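Local coordinates for uncharacterized conserved protein (Geobacillus kaustophilus, PDB 2R5X) that is of unknown function and belongs to the YugN-like family, folding as an antiparallel beta sheet packed against helices, at residues F29-D43 with L55-D67. The protein carries 1 engineered substitution. Sequence-based numbering, arbitrary orientation. Where two conformers were deposited one is given.
Sequences FVRAAQWDYERVTYD and LRVQGYAIEGNVD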
loop_
_atom_site.group_PDB
_atom_site.type_symbol
_atom_site.label_atom_id
_atom_site.label_comp_id
_atom_site.label_asym_id
_atom_site.label_seq_id
_atom_site.Cartn_x
_atom_site.Cartn_y
_atom_site.Cartn_z
ATOM N N PHE A 29 -5.803 2.091 5.441
ATOM C CA PHE A 29 -5.872 1.998 3.980
ATOM C C PHE A 29 -7.283 1.635 3.542
ATOM O O PHE A 29 -7.982 0.891 4.231
ATOM C CB PHE A 29 -4.903 0.936 3.439
ATOM C CG PHE A 29 -3.450 1.297 3.564
ATOM C CD1 PHE A 29 -2.744 1.789 2.465
ATOM C CD2 PHE A 29 -2.775 1.114 4.766
ATOM C CE1 PHE A 29 -1.404 2.119 2.572
ATOM C CE2 PHE A 29 -1.432 1.436 4.884
ATOM C CZ PHE A 29 -0.739 1.939 3.792
ATOM N N VAL A 30 -7.702 2.165 2.396
ATOM C CA VAL A 30 -8.922 1.697 1.730
ATOM C C VAL A 30 -8.545 1.103 0.366
ATOM O O VAL A 30 -7.507 1.468 -0.197
ATOM C CB VAL A 30 -9.988 2.820 1.575
ATOM C CG1 VAL A 30 -10.401 3.363 2.942
ATOM C CG2 VAL A 30 -9.494 3.950 0.663
ATOM N N ARG A 31 -9.335 0.202 -0.168
ATOM C CA ARG A 31 -9.077 -0.346 -1.479
ATOM C C ARG A 31 -9.188 0.696 -2.543
ATOM O O ARG A 31 -10.025 1.524 -2.470
ATOM C CB ARG A 31 -10.072 -1.410 -1.808
ATOM C CG ARG A 31 -9.715 -2.740 -1.337
ATOM C CD ARG A 31 -8.615 -3.387 -2.115
ATOM N NE ARG A 31 -8.673 -4.741 -1.695
ATOM C CZ ARG A 31 -9.083 -5.721 -2.451
ATOM N NH1 ARG A 31 -9.169 -6.922 -1.956
ATOM N NH2 ARG A 31 -9.345 -5.490 -3.702
ATOM N N ALA A 32 -8.337 0.621 -3.525
ATOM C CA ALA A 32 -8.348 1.578 -4.618
ATOM C C ALA A 32 -8.170 0.841 -5.931
ATOM O O ALA A 32 -7.922 -0.368 -5.934
ATOM C CB ALA A 32 -7.247 2.614 -4.426
ATOM N N ALA A 33 -8.307 1.577 -7.039
ATOM C CA ALA A 33 -8.112 1.061 -8.407
ATOM C C ALA A 33 -8.730 -0.314 -8.615
ATOM O O ALA A 33 -8.080 -1.234 -9.112
ATOM C CB ALA A 33 -6.637 1.051 -8.778
ATOM N N GLN A 34 -9.990 -0.444 -8.219
ATOM C CA GLN A 34 -10.627 -1.758 -8.122
ATOM C C GLN A 34 -11.091 -2.326 -9.462
ATOM O O GLN A 34 -11.621 -3.433 -9.523
ATOM C CB GLN A 34 -11.760 -1.738 -7.095
ATOM C CG GLN A 34 -11.271 -1.562 -5.672
ATOM C CD GLN A 34 -12.390 -1.517 -4.659
ATOM O OE1 GLN A 34 -12.724 -2.531 -4.052
ATOM N NE2 GLN A 34 -12.975 -0.338 -4.469
ATOM N N TRP A 35 -10.864 -1.570 -10.531
ATOM C CA TRP A 35 -11.121 -2.033 -11.891
ATOM C C TRP A 35 -10.091 -3.058 -12.358
ATOM O O TRP A 35 -10.383 -3.889 -13.223
ATOM C CB TRP A 35 -11.139 -0.847 -12.852
ATOM C CG TRP A 35 -9.938 0.057 -12.759
ATOM C CD1 TRP A 35 -8.734 -0.110 -13.383
ATOM C CD2 TRP A 35 -9.830 1.274 -12.001
ATOM N NE1 TRP A 35 -7.883 0.918 -13.059
ATOM C CE2 TRP A 35 -8.530 1.783 -12.213
ATOM C CE3 TRP A 35 -10.704 1.980 -11.161
ATOM C CZ2 TRP A 35 -8.082 2.972 -11.620
ATOM C CZ3 TRP A 35 -10.252 3.159 -10.566
ATOM C CH2 TRP A 35 -8.958 3.647 -10.809
ATOM N N ASP A 36 -8.891 -2.977 -11.784
ATOM C CA ASP A 36 -7.767 -3.839 -12.142
ATOM C C ASP A 36 -7.996 -5.242 -11.582
ATOM O O ASP A 36 -8.172 -5.411 -10.374
ATOM C CB ASP A 36 -6.470 -3.237 -11.586
ATOM C CG ASP A 36 -5.205 -3.793 -12.251
ATOM O OD1 ASP A 36 -5.175 -4.964 -12.684
ATOM O OD2 ASP A 36 -4.210 -3.044 -12.311
ATOM N N TYR A 37 -7.998 -6.239 -12.467
ATOM C CA TYR A 37 -8.195 -7.636 -12.063
ATOM C C TYR A 37 -6.890 -8.408 -11.815
ATOM O O TYR A 37 -6.917 -9.534 -11.318
ATOM C CB TYR A 37 -9.072 -8.383 -13.071
ATOM C CG TYR A 37 -8.553 -8.436 -14.497
ATOM C CD1 TYR A 37 -7.693 -9.454 -14.909
ATOM C CD2 TYR A 37 -8.957 -7.496 -15.444
ATOM C CE1 TYR A 37 -7.223 -9.520 -16.214
ATOM C CE2 TYR A 37 -8.493 -7.557 -16.762
ATOM C CZ TYR A 37 -7.632 -8.581 -17.135
ATOM O OH TYR A 37 -7.153 -8.664 -18.416
ATOM N N GLU A 38 -5.760 -7.803 -12.166
ATOM C CA GLU A 38 -4.450 -8.415 -11.930
ATOM C C GLU A 38 -3.849 -8.010 -10.590
ATOM O O GLU A 38 -3.107 -8.789 -9.979
ATOM C CB GLU A 38 -3.477 -8.059 -13.050
ATOM C CG GLU A 38 -3.857 -8.646 -14.398
ATOM C CD GLU A 38 -2.646 -9.045 -15.219
ATOM O OE1 GLU A 38 -2.524 -10.249 -15.523
ATOM O OE2 GLU A 38 -1.817 -8.167 -15.550
ATOM N N ARG A 39 -4.182 -6.797 -10.144
ATOM C CA ARG A 39 -3.577 -6.191 -8.959
ATOM C C ARG A 39 -4.583 -5.821 -7.879
ATOM O O ARG A 39 -5.721 -5.457 -8.179
ATOM C CB ARG A 39 -2.792 -4.932 -9.348
ATOM C CG ARG A 39 -1.637 -5.170 -10.311
ATOM C CD ARG A 39 -0.808 -3.918 -10.492
ATOM N NE ARG A 39 0.397 -4.160 -11.286
ATOM C CZ ARG A 39 1.405 -3.298 -11.409
ATOM N NH1 ARG A 39 1.378 -2.124 -10.785
ATOM N NH2 ARG A 39 2.455 -3.614 -12.154
ATOM N N VAL A 40 -4.153 -5.905 -6.621
ATOM C CA VAL A 40 -4.887 -5.285 -5.514
ATOM C C VAL A 40 -4.131 -4.038 -5.071
ATOM O O VAL A 40 -2.906 -4.047 -4.991
ATOM C CB VAL A 40 -5.148 -6.246 -4.307
ATOM C CG1 VAL A 40 -6.090 -7.370 -4.712
ATOM C CG2 VAL A 40 -3.844 -6.804 -3.713
ATOM N N THR A 41 -4.877 -2.976 -4.781
ATOM C CA THR A 41 -4.310 -1.672 -4.486
ATOM C C THR A 41 -4.966 -1.088 -3.239
ATOM O O THR A 41 -6.188 -1.165 -3.079
ATOM C CB THR A 41 -4.534 -0.710 -5.671
ATOM O OG1 THR A 41 -4.043 -1.315 -6.874
ATOM C CG2 THR A 41 -3.814 0.594 -5.455
ATOM N N TYR A 42 -4.150 -0.507 -2.361
ATOM C CA TYR A 42 -4.642 0.115 -1.136
ATOM C C TYR A 42 -4.065 1.506 -1.000
ATOM O O TYR A 42 -2.859 1.691 -1.138
ATOM C CB TYR A 42 -4.228 -0.694 0.087
ATOM C CG TYR A 42 -4.584 -2.150 0.032
ATOM C CD1 TYR A 42 -5.783 -2.614 0.568
ATOM C CD2 TYR A 42 -3.715 -3.075 -0.550
ATOM C CE1 TYR A 42 -6.096 -3.967 0.540
ATOM C CE2 TYR A 42 -4.031 -4.417 -0.609
ATOM C CZ TYR A 42 -5.217 -4.858 -0.059
ATOM O OH TYR A 42 -5.513 -6.195 -0.111
ATOM N N ASP A 43 -4.922 2.482 -0.722
ATOM C CA ASP A 43 -4.481 3.870 -0.580
ATOM C C ASP A 43 -4.748 4.371 0.824
ATOM O O ASP A 43 -5.813 4.116 1.380
ATOM C CB ASP A 43 -5.225 4.787 -1.553
ATOM C CG ASP A 43 -4.690 4.717 -2.963
ATOM O OD1 ASP A 43 -3.682 4.023 -3.203
ATOM O OD2 ASP A 43 -5.295 5.371 -3.842
ATOM N N LEU A 55 -0.606 7.327 0.037
ATOM C CA LEU A 55 0.367 6.254 0.166
ATOM C C LEU A 55 -0.242 5.007 -0.455
ATOM O O LEU A 55 -1.243 4.496 0.033
ATOM C CB LEU A 55 0.711 6.021 1.645
ATOM C CG LEU A 55 1.666 4.886 2.033
ATOM C CD1 LEU A 55 3.004 4.984 1.293
ATOM C CD2 LEU A 55 1.877 4.874 3.539
ATOM N N ARG A 56 0.372 4.515 -1.525
ATOM C CA ARG A 56 -0.200 3.412 -2.286
ATOM C C ARG A 56 0.598 2.128 -2.125
ATOM O O ARG A 56 1.788 2.088 -2.435
ATOM C CB ARG A 56 -0.307 3.791 -3.769
ATOM C CG ARG A 56 -0.788 2.666 -4.682
ATOM C CD ARG A 56 -1.372 3.207 -5.991
ATOM N NE ARG A 56 -2.648 3.897 -5.786
ATOM C CZ ARG A 56 -3.507 4.213 -6.753
ATOM N NH1 ARG A 56 -3.250 3.898 -8.016
ATOM N NH2 ARG A 56 -4.635 4.838 -6.457
ATOM N N VAL A 57 -0.075 1.086 -1.639
ATOM C CA VAL A 57 0.503 -0.260 -1.542
ATOM C C VAL A 57 -0.240 -1.161 -2.530
ATOM O O VAL A 57 -1.466 -1.178 -2.569
ATOM C CB VAL A 57 0.434 -0.820 -0.102
ATOM C CG1 VAL A 57 0.953 -2.259 -0.026
ATOM C CG2 VAL A 57 1.232 0.076 0.845
ATOM N N GLN A 58 0.522 -1.893 -3.332
ATOM C CA GLN A 58 -0.037 -2.661 -4.421
ATOM C C GLN A 58 0.615 -4.030 -4.460
ATOM O O GLN A 58 1.790 -4.183 -4.113
ATOM C CB GLN A 58 0.212 -1.925 -5.734
ATOM C CG GLN A 58 -0.779 -2.230 -6.824
ATOM C CD GLN A 58 -0.625 -1.309 -8.010
ATOM O OE1 GLN A 58 0.484 -1.077 -8.485
ATOM N NE2 GLN A 58 -1.742 -0.784 -8.507
ATOM N N GLY A 59 -0.160 -5.020 -4.882
ATOM C CA GLY A 59 0.336 -6.370 -5.068
ATOM C C GLY A 59 -0.403 -7.068 -6.196
ATOM O O GLY A 59 -1.533 -6.708 -6.513
ATOM N N TYR A 60 0.236 -8.056 -6.813
ATOM C CA TYR A 60 -0.451 -8.880 -7.807
ATOM C C TYR A 60 -0.818 -10.249 -7.241
ATOM O O TYR A 60 -0.178 -10.736 -6.294
ATOM C CB TYR A 60 0.378 -9.018 -9.087
ATOM C CG TYR A 60 1.770 -9.608 -8.914
ATOM C CD1 TYR A 60 2.892 -8.786 -8.861
ATOM C CD2 TYR A 60 1.966 -10.991 -8.835
ATOM C CE1 TYR A 60 4.174 -9.323 -8.714
ATOM C CE2 TYR A 60 3.236 -11.536 -8.685
ATOM C CZ TYR A 60 4.338 -10.696 -8.633
ATOM O OH TYR A 60 5.598 -11.232 -8.489
ATOM N N ALA A 61 -1.838 -10.871 -7.828
ATOM C CA ALA A 61 -2.218 -12.224 -7.448
ATOM C C ALA A 61 -1.328 -13.245 -8.160
ATOM O O ALA A 61 -1.526 -13.534 -9.340
ATOM C CB ALA A 61 -3.691 -12.470 -7.749
ATOM N N ILE A 62 -0.337 -13.761 -7.435
ATOM C CA ILE A 62 0.592 -14.771 -7.955
ATOM C C ILE A 62 -0.059 -16.169 -7.943
ATOM O O ILE A 62 0.284 -17.034 -8.752
ATOM C CB ILE A 62 1.982 -14.725 -7.214
ATOM C CG1 ILE A 62 3.075 -15.445 -8.022
ATOM C CG2 ILE A 62 1.886 -15.242 -5.766
ATOM C CD1 ILE A 62 4.510 -15.110 -7.604
ATOM N N GLU A 63 -1.010 -16.352 -7.039
ATOM C CA GLU A 63 -1.840 -17.544 -6.951
ATOM C C GLU A 63 -3.282 -17.107 -6.677
ATOM O O GLU A 63 -3.484 -16.105 -6.038
ATOM C CB GLU A 63 -1.329 -18.434 -5.807
ATOM C CG GLU A 63 -0.716 -19.734 -6.239
ATOM C CD GLU A 63 0.498 -20.185 -5.427
ATOM O OE1 GLU A 63 0.339 -20.764 -4.338
ATOM O OE2 GLU A 63 1.616 -20.003 -5.922
ATOM N N GLY A 64 -4.271 -17.840 -7.181
ATOM C CA GLY A 64 -5.676 -17.447 -7.083
ATOM C C GLY A 64 -5.969 -16.234 -7.944
ATOM O O GLY A 64 -5.234 -15.947 -8.891
ATOM N N ASN A 65 -7.043 -15.519 -7.624
ATOM C CA ASN A 65 -7.339 -14.254 -8.293
ATOM C C ASN A 65 -7.888 -13.186 -7.340
ATOM O O ASN A 65 -8.324 -13.497 -6.231
ATOM C CB ASN A 65 -8.269 -14.462 -9.498
ATOM C CG ASN A 65 -9.724 -14.608 -9.101
ATOM O OD1 ASN A 65 -10.089 -15.502 -8.335
ATOM N ND2 ASN A 65 -10.569 -13.730 -9.630
ATOM N N VAL A 66 -7.870 -11.938 -7.808
ATOM C CA VAL A 66 -8.237 -10.741 -7.035
ATOM C C VAL A 66 -9.624 -10.813 -6.365
ATOM O O VAL A 66 -9.817 -10.326 -5.245
ATOM C CB VAL A 66 -8.057 -9.471 -7.933
ATOM C CG1 VAL A 66 -8.845 -8.262 -7.426
ATOM C CG2 VAL A 66 -6.578 -9.132 -8.049
ATOM N N ASP A 67 -10.566 -11.466 -7.042
ATOM C CA ASP A 67 -11.945 -11.581 -6.567
ATOM C C ASP A 67 -12.190 -12.745 -5.594
ATOM O O ASP A 67 -13.321 -12.965 -5.153
ATOM C CB ASP A 67 -12.895 -11.672 -7.766
ATOM C CG ASP A 67 -12.872 -10.418 -8.621
ATOM O OD1 ASP A 67 -12.766 -10.542 -9.861
ATOM O OD2 ASP A 67 -12.958 -9.310 -8.051
#
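R56 and D43 form a side-on salt bridge across the antiparallel hairpin of strands 39-48 and 51-61: NE of R56 meets OD1 of D43 at 2.8 Å, and NH2 of R56 meets OD2 of D43 at 2.7 Å. Both oxygens use their syn lone pairs, and carboxylate and guanidinium are nearly coplanar, 20° apart, so the pairing fixes the rotation of both groups. A bend at chi3 (-70°) carries the guanidinium over the neighbouring strand, where CG2 of T41 lies over one guanidinium face, 3.5 Å from NE of R56. On the same sheet face, the Q58 amide joins two residues of strand 39-43. Its NE2 donates to OG1 of T41 (2.9 Å), which lies in the amide plane, while its OE1 accepts from NH1 of R39 (2.7 Å). The latter bond is bent, at 131°, with the donor well above the carbonyl plane.

Beneath these side chains, V40 pairs with G59 and Y42 with V57, each through two backbone hydrogen bonds; A61 N adds a longer one to E38 O. The opposite sheet face is largely apolar and turns toward the helices. The F29 ring meets CG2 of V57 through CE1 (3.8 Å) and CD2 of L55 through CZ, and helix 99-117 packs against all three residues. Y42 reaches helix 17-26, its OH hydrogen-bonded to D21. Past the corner at 62-63 the chain returns to the hairpin, bringing V66 against V40, and CG2 of V66 lies 3.3 Å from the carbonyl oxygen O of Y37.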